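Local coordinates for malonyl CoA-acyl carrier protein transacylase (PDB 3PTW) that probably transfers the malonyl group from malonyl-CoA to acyl carrier protein, the step that supplies extender units for fatty acid synthesis, at residues S29-V32 with F33-S37; I42-E45 with E46-F49; I104-E107 with D108-L112; L293-D297 with L298-E302. All blocks are in the same frame, centred on the assembly; numbering follows the deposited sequence.

Interaction 1: residues S29-V32 with F33-S37; sequences SKEV and FKRSS
Arg35 lies one helical turn beyond Glu31, and its aliphatic arm runs back over that residue. Its CG is anti to the carbonyl carbon (chi1 -72°), which turns the chain toward the preceding turn. CB comes first and rests near Glu31 O. CG packs on the same oxygen, with Arg35 CG 3.4 Å from Glu31 O. CD then meets the side chain itself, at 4.1 Å from Glu31 CG. The chain bends at chi3. Arg35 NH2 passes loosely by Val32 CG2 at 4.3 Å, and NH1 forms a salt bridge with Glu107. The planes of the Glu31 carboxylate and the Arg35 guanidinium are 83° apart, nearly perpendicular. Their charged ends do not pair, since Glu31 OE1 and Arg35 NE are 5.9 Å apart.

Backbone bonds of the alpha-helix run underneath. Arg35 N donates to Glu31 O over 3.0 Å, and Lys34 N to Lys30 O over 3.1 Å. The bond from Phe33 N to Ser29 O is weak at 3.3 Å. That same Ser29 O lies in the plane of the Phe33 ring, at its edge, 3.4 Å from Phe33 CD2. Lys34 CD packs near Lys30 O, and its NZ goes on to a salt bridge with Glu45.

Both segments belong to helix 27-40. Val32 and Phe33 pack on helix 59-79, Arg35 and Ser36 touch helix 106-122, and Phe33 also meets helix 44-49. The hydroxyls of Ser29 and Ser36 bond to Ala72 and Thr68 of helix 59-79.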
loop_
_atom_site.group_PDB
_atom_site.type_symbol
_atom_site.label_atom_id
_atom_site.label_comp_id
_atom_site.label_asym_id
_atom_site.label_seq_id
_atom_site.Cartn_x
_atom_site.Cartn_y
_atom_site.Cartn_z
ATOM N N SER A 29 1.738 -16.962 13.045
ATOM C CA SER A 29 0.774 -15.940 12.644
ATOM C C SER A 29 -0.070 -15.532 13.858
ATOM O O SER A 29 -0.355 -14.344 14.062
ATOM C CB SER A 29 -0.111 -16.436 11.491
ATOM O OG SER A 29 0.665 -16.754 10.345
ATOM N N LYS A 30 -0.457 -16.529 14.651
ATOM C CA LYS A 30 -1.049 -16.326 15.973
ATOM C C LYS A 30 -0.176 -15.383 16.814
ATOM O O LYS A 30 -0.674 -14.417 17.405
ATOM C CB LYS A 30 -1.229 -17.687 16.678
ATOM C CG LYS A 30 -2.274 -17.707 17.812
ATOM C CD LYS A 30 -2.496 -19.108 18.430
ATOM C CE LYS A 30 -3.439 -20.011 17.602
ATOM N NZ LYS A 30 -2.743 -20.927 16.625
ATOM N N GLU A 31 1.128 -15.646 16.833
ATOM C CA GLU A 31 2.066 -14.875 17.649
ATOM C C GLU A 31 2.149 -13.412 17.200
ATOM O O GLU A 31 2.279 -12.505 18.032
ATOM C CB GLU A 31 3.451 -15.543 17.633
ATOM C CG GLU A 31 4.546 -14.808 18.409
ATOM C CD GLU A 31 5.818 -15.635 18.589
ATOM O OE1 GLU A 31 6.526 -15.412 19.597
ATOM O OE2 GLU A 31 6.112 -16.510 17.737
ATOM N N VAL A 32 2.060 -13.182 15.892
ATOM C CA VAL A 32 2.101 -11.820 15.370
ATOM C C VAL A 32 0.917 -10.981 15.859
ATOM O O VAL A 32 1.076 -9.791 16.171
ATOM C CB VAL A 32 2.219 -11.786 13.831
ATOM C CG1 VAL A 32 1.880 -10.403 13.296
ATOM C CG2 VAL A 32 3.625 -12.179 13.413
ATOM N N PHE A 33 -0.259 -11.603 15.932
ATOM C CA PHE A 33 -1.462 -10.920 16.415
ATOM C C PHE A 33 -1.355 -10.602 17.893
ATOM O O PHE A 33 -1.757 -9.520 18.335
ATOM C CB PHE A 33 -2.730 -11.738 16.115
ATOM C CG PHE A 33 -3.329 -11.428 14.785
ATOM C CD1 PHE A 33 -4.351 -10.489 14.671
ATOM C CD2 PHE A 33 -2.829 -12.025 13.627
ATOM C CE1 PHE A 33 -4.889 -10.167 13.428
ATOM C CE2 PHE A 33 -3.363 -11.713 12.382
ATOM C CZ PHE A 33 -4.401 -10.771 12.286
ATOM N N LYS A 34 -0.803 -11.554 18.647
ATOM C CA LYS A 34 -0.533 -11.375 20.072
ATOM C C LYS A 34 0.357 -10.146 20.311
ATOM O O LYS A 34 0.063 -9.313 21.166
ATOM C CB LYS A 34 0.118 -12.640 20.650
ATOM C CG LYS A 34 -0.783 -13.482 21.550
ATOM C CD LYS A 34 -1.889 -14.195 20.800
ATOM C CE LYS A 34 -2.827 -14.905 21.770
ATOM N NZ LYS A 34 -4.157 -15.156 21.146
ATOM N N ARG A 35 1.417 -10.025 19.522
ATOM C CA ARG A 35 2.374 -8.932 19.651
ATOM C C ARG A 35 1.769 -7.574 19.263
ATOM O O ARG A 35 2.124 -6.537 19.834
ATOM C CB ARG A 35 3.607 -9.220 18.796
ATOM C CG ARG A 35 4.511 -10.320 19.344
ATOM C CD ARG A 35 5.476 -10.818 18.273
ATOM N NE ARG A 35 6.362 -9.765 17.764
ATOM C CZ ARG A 35 7.018 -9.808 16.604
ATOM N NH1 ARG A 35 7.797 -8.788 16.245
ATOM N NH2 ARG A 35 6.897 -10.853 15.796
ATOM N N SER A 36 0.865 -7.589 18.284
ATOM C CA SER A 36 0.244 -6.366 17.803
ATOM C C SER A 36 -0.699 -5.845 18.872
ATOM O O SER A 36 -0.718 -4.642 19.177
ATOM C CB SER A 36 -0.506 -6.610 16.490
ATOM O OG SER A 36 -1.047 -5.390 15.999
ATOM N N SER A 37 -1.466 -6.763 19.441
ATOM C CA SER A 37 -2.336 -6.447 20.563
ATOM C C SER A 37 -1.551 -5.871 21.732
ATOM O O SER A 37 -1.928 -4.830 22.265
ATOM C CB SER A 37 -3.120 -7.679 20.999
ATOM O OG SER A 37 -4.038 -8.026 19.992
#

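Interaction 2: residues I42-E45 with E46-F49; sequences IDME and ELCF
The Phe49 ring lies against the backbone of Glu45, one turn earlier in the helix. Glu45 CA sits over one face, 4.1 Å from the ring centroid and offset toward the rim, a CH-pi contact. Glu45 O is over a face too, 3.0 Å from Phe49 CG. Phe49 CG is anti to the carbonyl carbon (chi1 -50°), and this folds the ring back along the helix. Phe49 CE2 then reaches Glu45 CB at 3.7 Å. The ring also meets Phe33 and, edge-to-face, Phe23.

A second flat group is the Asp43 carboxylate. Its OD1 accepts from Glu46 N over 3.1 Å. The N-H points almost straight at the oxygen (178°), but comes from above the carboxylate plane. Glu46 CB packs 3.6 Å from Asp43 CG.

On the buried side, Met44 and Leu47 lie side by side and point the same way. Met44 SD is 3.8 Å from Leu47 CD2. The Glu45 carboxylate extends away to a salt bridge with Lys34.

Leu47 N bonds to Asp43 O at 3.0 Å, which closes the first turn. The arrangement is that of an aspartate N-cap on a short helix, 44-49, within the acyl transferase domain.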
loop_
_atom_site.group_PDB
_atom_site.type_symbol
_atom_site.label_atom_id
_atom_site.label_comp_id
_atom_site.label_asym_id
_atom_site.label_seq_id
_atom_site.Cartn_x
_atom_site.Cartn_y
_atom_site.Cartn_z
ATOM N N ILE A 42 -4.850 -2.906 22.280
ATOM C CA ILE A 42 -6.208 -3.177 21.797
ATOM C C ILE A 42 -6.293 -4.618 21.305
ATOM O O ILE A 42 -5.282 -5.211 20.935
ATOM C CB ILE A 42 -6.670 -2.200 20.676
ATOM C CG1 ILE A 42 -6.146 -0.782 20.902
ATOM C CG2 ILE A 42 -8.201 -2.144 20.602
ATOM C CD1 ILE A 42 -6.364 0.143 19.705
ATOM N N ASP A 43 -7.499 -5.175 21.308
ATOM C CA ASP A 43 -7.719 -6.538 20.848
ATOM C C ASP A 43 -7.735 -6.598 19.313
ATOM O O ASP A 43 -8.783 -6.442 18.674
ATOM C CB ASP A 43 -9.007 -7.111 21.457
ATOM C CG ASP A 43 -9.091 -8.626 21.336
ATOM O OD1 ASP A 43 -8.542 -9.200 20.369
ATOM O OD2 ASP A 43 -9.719 -9.249 22.211
ATOM N N MET A 44 -6.557 -6.834 18.737
ATOM C CA MET A 44 -6.387 -6.854 17.286
ATOM C C MET A 44 -7.033 -8.057 16.617
ATOM O O MET A 44 -7.455 -7.975 15.467
ATOM C CB MET A 44 -4.904 -6.756 16.918
ATOM C CG MET A 44 -4.310 -5.407 17.275
ATOM S SD MET A 44 -5.226 -4.059 16.483
ATOM C CE MET A 44 -4.762 -4.348 14.761
ATOM N N GLU A 45 -7.101 -9.172 17.339
ATOM C CA GLU A 45 -7.830 -10.349 16.877
ATOM C C GLU A 45 -9.285 -9.994 16.627
ATOM O O GLU A 45 -9.786 -10.152 15.516
ATOM C CB GLU A 45 -7.735 -11.477 17.902
ATOM C CG GLU A 45 -6.366 -12.118 17.962
ATOM C CD GLU A 45 -6.200 -13.003 19.175
ATOM O OE1 GLU A 45 -5.103 -12.988 19.770
ATOM O OE2 GLU A 45 -7.168 -13.712 19.540
ATOM N N GLU A 46 -9.943 -9.472 17.659
ATOM C CA GLU A 46 -11.326 -9.032 17.559
ATOM C C GLU A 46 -11.521 -7.985 16.457
ATOM O O GLU A 46 -12.480 -8.072 15.693
ATOM C CB GLU A 46 -11.805 -8.503 18.914
ATOM C CG GLU A 46 -13.303 -8.276 19.028
ATOM C CD GLU A 46 -14.142 -9.557 18.963
ATOM O OE1 GLU A 46 -13.571 -10.681 18.942
ATOM O OE2 GLU A 46 -15.388 -9.423 18.930
ATOM N N LEU A 47 -10.614 -7.014 16.363
ATOM C CA LEU A 47 -10.741 -5.960 15.353
ATOM C C LEU A 47 -10.775 -6.555 13.948
ATOM O O LEU A 47 -11.618 -6.183 13.132
ATOM C CB LEU A 47 -9.604 -4.920 15.460
ATOM C CG LEU A 47 -9.483 -3.832 14.373
ATOM C CD1 LEU A 47 -10.769 -2.980 14.216
ATOM C CD2 LEU A 47 -8.278 -2.920 14.602
ATOM N N CYS A 48 -9.858 -7.484 13.681
ATOM C CA CYS A 48 -9.698 -8.053 12.349
ATOM C C CYS A 48 -10.703 -9.147 12.030
ATOM O O CYS A 48 -11.166 -9.247 10.892
ATOM C CB CYS A 48 -8.287 -8.605 12.172
ATOM S SG CYS A 48 -7.078 -7.300 11.985
ATOM N N PHE A 49 -11.026 -9.964 13.032
ATOM C CA PHE A 49 -11.818 -11.165 12.800
ATOM C C PHE A 49 -13.299 -10.876 12.935
ATOM O O PHE A 49 -14.103 -11.467 12.223
ATOM C CB PHE A 49 -11.391 -12.331 13.721
ATOM C CG PHE A 49 -9.896 -12.606 13.727
ATOM C CD1 PHE A 49 -9.088 -12.245 12.639
ATOM C CD2 PHE A 49 -9.300 -13.240 14.818
ATOM C CE1 PHE A 49 -7.719 -12.494 12.648
ATOM C CE2 PHE A 49 -7.933 -13.502 14.834
ATOM C CZ PHE A 49 -7.134 -13.123 13.753
#

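Interaction 3: residues I104-E107 with D108-L112; sequences INFE and DGVKL
Asn105 caps the start of helix 106-122 by reaching the backbone of Asp108. Asn105 is the N-cap residue, and its OD1 accepts from Asp108 N over 3.2 Å. The donor stands above the plane of the amide carbonyl, 35° out of it. Asn105 CG is anti to the backbone N (chi1 166°), which brings the amide over the first turn. The Asp108 side chain crosses the Asn105 side chain at about a right angle, with the amide and carboxylate planes 72° apart. Two backbone bonds set the turn: Gly109 N to Asn105 O at 2.7 Å, and Val110 N to Phe106 O at 2.8 Å.

Phe106 and Val110 pack together on the inner side of the helix. Phe106 CE1 is 3.6 Å from Val110 CG1, and CG2 of Val110 lies over a face of the ring. Both residues also touch helix 59-79, and Phe106 reaches Val32, Arg35 and Ser36 on helix 27-40.

Further out, Glu107 bends at chi2. Its OE2 takes a weak bond from Asn105 ND2 and a salt bridge from Arg35. This gives the capping amide at most a weak second hold, at its nitrogen. Lys111 curls back toward Glu107 O, to which its NZ bonds weakly. A water ties the cap to Asp108: it accepts from Asn105 N at 3.1 Å and donates to Asp108 OD2 at 2.6 Å.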
loop_
_atom_site.group_PDB
_atom_site.type_symbol
_atom_site.label_atom_id
_atom_site.label_comp_id
_atom_site.label_asym_id
_atom_site.label_seq_id
_atom_site.Cartn_x
_atom_site.Cartn_y
_atom_site.Cartn_z
ATOM N N ILE A 104 12.450 -1.055 10.081
ATOM C CA ILE A 104 11.521 -0.701 11.130
ATOM C C ILE A 104 11.073 -1.990 11.803
ATOM O O ILE A 104 10.828 -2.997 11.153
ATOM C CB ILE A 104 10.302 0.119 10.589
ATOM C CG1 ILE A 104 10.775 1.437 9.937
ATOM C CG2 ILE A 104 9.325 0.441 11.711
ATOM C CD1 ILE A 104 9.679 2.206 9.151
ATOM N N ASN A 105 11.001 -1.935 13.117
ATOM C CA ASN A 105 10.515 -3.019 13.946
ATOM C C ASN A 105 8.992 -3.160 13.777
ATOM O O ASN A 105 8.291 -2.172 13.563
ATOM C CB ASN A 105 10.919 -2.681 15.392
ATOM C CG ASN A 105 10.226 -3.513 16.413
ATOM O OD1 ASN A 105 9.377 -3.009 17.149
ATOM N ND2 ASN A 105 10.591 -4.793 16.497
ATOM N N PHE A 106 8.490 -4.388 13.843
ATOM C CA PHE A 106 7.043 -4.628 13.755
ATOM C C PHE A 106 6.199 -3.829 14.773
ATOM O O PHE A 106 5.285 -3.102 14.375
ATOM C CB PHE A 106 6.713 -6.128 13.830
ATOM C CG PHE A 106 5.233 -6.412 13.932
ATOM C CD1 PHE A 106 4.382 -6.125 12.866
ATOM C CD2 PHE A 106 4.687 -6.929 15.109
ATOM C CE1 PHE A 106 3.014 -6.364 12.961
ATOM C CE2 PHE A 106 3.326 -7.178 15.211
ATOM C CZ PHE A 106 2.486 -6.895 14.133
ATOM N N GLU A 107 6.502 -3.961 16.068
ATOM C CA GLU A 107 5.789 -3.213 17.119
ATOM C C GLU A 107 5.764 -1.696 16.860
ATOM O O GLU A 107 4.738 -1.051 17.053
ATOM C CB GLU A 107 6.363 -3.499 18.516
ATOM C CG GLU A 107 5.991 -4.862 19.094
ATOM C CD GLU A 107 6.959 -5.972 18.701
ATOM O OE1 GLU A 107 7.126 -6.910 19.508
ATOM O OE2 GLU A 107 7.561 -5.914 17.596
ATOM N N ASP A 108 6.893 -1.145 16.422
ATOM C CA ASP A 108 6.978 0.266 16.068
ATOM C C ASP A 108 6.185 0.535 14.800
ATOM O O ASP A 108 5.524 1.568 14.676
ATOM C CB ASP A 108 8.437 0.696 15.897
ATOM C CG ASP A 108 9.234 0.574 17.180
ATOM O OD1 ASP A 108 8.627 0.496 18.273
ATOM O OD2 ASP A 108 10.473 0.554 17.098
ATOM N N GLY A 109 6.238 -0.416 13.873
ATOM C CA GLY A 109 5.441 -0.351 12.655
ATOM C C GLY A 109 3.970 -0.179 12.963
ATOM O O GLY A 109 3.358 0.808 12.549
ATOM N N VAL A 110 3.393 -1.112 13.717
ATOM C CA VAL A 110 1.956 -1.036 13.976
ATOM C C VAL A 110 1.547 0.227 14.711
ATOM O O VAL A 110 0.602 0.879 14.288
ATOM C CB VAL A 110 1.353 -2.295 14.641
ATOM C CG1 VAL A 110 1.112 -3.358 13.604
ATOM C CG2 VAL A 110 2.214 -2.813 15.795
ATOM N N LYS A 111 2.281 0.589 15.771
ATOM C CA LYS A 111 2.009 1.821 16.510
ATOM C C LYS A 111 2.070 3.050 15.606
ATOM O O LYS A 111 1.215 3.927 15.696
ATOM C CB LYS A 111 2.930 1.999 17.740
ATOM C CG LYS A 111 2.683 1.002 18.883
ATOM C CD LYS A 111 2.970 1.567 20.294
ATOM C CE LYS A 111 4.451 1.609 20.647
ATOM N NZ LYS A 111 5.232 0.592 19.874
ATOM N N LEU A 112 3.074 3.103 14.734
ATOM C CA LEU A 112 3.276 4.254 13.860
ATOM C C LEU A 112 2.136 4.466 12.854
ATOM O O LEU A 112 1.654 5.596 12.675
ATOM C CB LEU A 112 4.613 4.132 13.117
ATOM C CG LEU A 112 5.049 5.325 12.270
ATOM C CD1 LEU A 112 5.243 6.567 13.136
ATOM C CD2 LEU A 112 6.328 4.990 11.515
HETATM O O HOH W 1 11.651 0.613 14.760
#

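Interaction 4: residues L293-D297 with L298-E302; sequences LNVED and LKSLE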
loop_
_atom_site.group_PDB
_atom_site.type_symbol
_atom_site.label_atom_id
_atom_site.label_comp_id
_atom_site.label_asym_id
_atom_site.label_seq_id
_atom_site.Cartn_x
_atom_site.Cartn_y
_atom_site.Cartn_z
ATOM N N LEU A 293 1.081 -13.943 -8.240
ATOM C CA LEU A 293 0.417 -14.775 -7.247
ATOM C C LEU A 293 0.018 -13.936 -6.047
ATOM O O LEU A 293 0.431 -12.776 -5.930
ATOM C CB LEU A 293 1.329 -15.935 -6.810
ATOM C CG LEU A 293 1.909 -16.833 -7.908
ATOM C CD1 LEU A 293 3.050 -17.684 -7.355
ATOM C CD2 LEU A 293 0.834 -17.717 -8.561
ATOM N N ASN A 294 -0.794 -14.511 -5.162
ATOM C CA ASN A 294 -1.217 -13.810 -3.950
ATOM C C ASN A 294 -1.473 -14.779 -2.805
ATOM O O ASN A 294 -1.827 -15.947 -3.034
ATOM C CB ASN A 294 -2.454 -12.929 -4.198
ATOM C CG ASN A 294 -3.755 -13.733 -4.232
ATOM O OD1 ASN A 294 -4.117 -14.278 -5.267
ATOM N ND2 ASN A 294 -4.446 -13.822 -3.090
ATOM N N VAL A 295 -1.251 -14.305 -1.578
ATOM C CA VAL A 295 -1.633 -15.055 -0.375
ATOM C C VAL A 295 -2.420 -14.160 0.580
ATOM O O VAL A 295 -1.921 -13.129 1.018
ATOM C CB VAL A 295 -0.416 -15.683 0.389
ATOM C CG1 VAL A 295 -0.908 -16.719 1.388
ATOM C CG2 VAL A 295 0.602 -16.328 -0.568
ATOM N N GLU A 296 -3.658 -14.557 0.868
ATOM C CA GLU A 296 -4.513 -13.910 1.877
ATOM C C GLU A 296 -5.224 -14.943 2.757
ATOM O O GLU A 296 -5.740 -14.610 3.818
ATOM C CB GLU A 296 -5.549 -12.968 1.223
ATOM C CG GLU A 296 -6.692 -13.646 0.419
ATOM C CD GLU A 296 -7.666 -12.633 -0.220
ATOM O OE1 GLU A 296 -8.212 -11.764 0.501
ATOM O OE2 GLU A 296 -7.880 -12.704 -1.449
ATOM N N ASP A 297 -5.258 -16.197 2.307
ATOM C CA ASP A 297 -5.961 -17.253 3.037
ATOM C C ASP A 297 -5.382 -18.610 2.680
ATOM O O ASP A 297 -4.360 -18.685 2.001
ATOM C CB ASP A 297 -7.492 -17.195 2.812
ATOM C CG ASP A 297 -7.886 -17.102 1.335
ATOM O OD1 ASP A 297 -7.119 -17.556 0.458
ATOM O OD2 ASP A 297 -8.984 -16.571 1.053
ATOM N N LEU A 298 -6.028 -19.675 3.142
ATOM C CA LEU A 298 -5.575 -21.034 2.845
ATOM C C LEU A 298 -5.595 -21.390 1.360
ATOM O O LEU A 298 -4.627 -21.952 0.851
ATOM C CB LEU A 298 -6.376 -22.055 3.651
ATOM C CG LEU A 298 -5.748 -22.616 4.931
ATOM C CD1 LEU A 298 -4.780 -21.643 5.611
ATOM C CD2 LEU A 298 -6.841 -23.089 5.901
ATOM N N LYS A 299 -6.688 -21.068 0.668
ATOM C CA LYS A 299 -6.809 -21.400 -0.751
ATOM C C LYS A 299 -5.725 -20.706 -1.607
ATOM O O LYS A 299 -5.057 -21.346 -2.418
ATOM C CB LYS A 299 -8.224 -21.093 -1.261
ATOM C CG LYS A 299 -8.529 -21.660 -2.656
ATOM C CD LYS A 299 -9.875 -21.176 -3.216
ATOM C CE LYS A 299 -9.924 -19.659 -3.391
ATOM N NZ LYS A 299 -10.910 -19.218 -4.427
ATOM N N SER A 300 -5.530 -19.411 -1.396
ATOM C CA SER A 300 -4.524 -18.667 -2.151
ATOM C C SER A 300 -3.112 -19.103 -1.763
ATOM O O SER A 300 -2.237 -19.181 -2.618
ATOM C CB SER A 300 -4.720 -17.157 -1.961
ATOM O OG SER A 300 -4.644 -16.828 -0.588
ATOM N N LEU A 301 -2.905 -19.424 -0.483
ATOM C CA LEU A 301 -1.617 -19.957 -0.017
ATOM C C LEU A 301 -1.217 -21.206 -0.784
ATOM O O LEU A 301 -0.081 -21.312 -1.282
ATOM C CB LEU A 301 -1.637 -20.279 1.485
ATOM C CG LEU A 301 -0.442 -21.078 2.042
ATOM C CD1 LEU A 301 0.869 -20.262 2.037
ATOM C CD2 LEU A 301 -0.720 -21.569 3.444
ATOM N N GLU A 302 -2.166 -22.135 -0.865
ATOM C CA GLU A 302 -1.952 -23.442 -1.468
ATOM C C GLU A 302 -1.745 -23.329 -2.969
ATOM O O GLU A 302 -0.874 -24.002 -3.517
ATOM C CB GLU A 302 -3.114 -24.391 -1.142
ATOM C CG GLU A 302 -3.263 -24.716 0.349
ATOM C CD GLU A 302 -2.085 -25.497 0.930
ATOM O OE1 GLU A 302 -0.921 -25.237 0.551
ATOM O OE2 GLU A 302 -2.333 -26.378 1.782
#
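A polar strand-to-helix turn joins Asp297 and Ser300 where strand 291-295 passes into helix 298-315. The strand is an outermost one of the mixed six-stranded sheet, and the helix is the last of the modelled chain. The axes of strand 293-295 and helix 298-302 come within 6.7 Å, at 140° between their directions. The chain therefore doubles back sharply.

Asp297 OD1 takes two bonds from Ser300. Ser300 N donates over 3.1 Å and meets the oxygen nearly along its C-O axis. Ser300 OG donates over 2.8 Å from above the carboxylate plane. Asp297 CG sits between its own N and carbonyl carbon (chi1 50°), which folds the carboxylate over the helix start. The serine hydroxyl also accepts from Glu296 N over 2.9 Å, in an almost straight bond of 177°. Ser300 OG is thus gripped by the turn from two sides, and the hydroxyl is fixed in rotation.

Apolar contacts fill the angle between strand and helix. Val295 CG1 packs 3.6 Å from Leu301 CB. Both residues touch Phe22 of helix 20-25 and Leu77 of helix 59-79. From the strand, Asn294 ND2 reaches to 3.5 Å from Ser300 CB. The Glu296 carboxylate turns away from the helix, to Tyr15, Gly276 and Lys277.

Leu301 N closes the first turn on Asp297 O at 3.0 Å. The pattern is an N-cap with the Ser300 hydroxyl added to the cap, at a beta-to-alpha turn at the edge of the mixed sheet of the acyl transferase domain.

Along the chain the four contacts come in series, from interaction 1 to interaction 4. Interactions 1 and 2 have centres about 10 Å apart and lie on successive helices, 27-40 and 44-49, which touch. Interaction 3, on helix 106-122, lies about 13 Å from interaction 1 between centres and touches it too. Helix 27-40 thus links the other two, whose nearest atoms are about 6 Å apart. Interaction 4 is separate: its centre is about 20 Å from that of interaction 1, at the edge of the mixed sheet. Helix 59-79 packs on parts of all four. Three of the contacts cap helix starts, and all four lie within the acyl transferase domain.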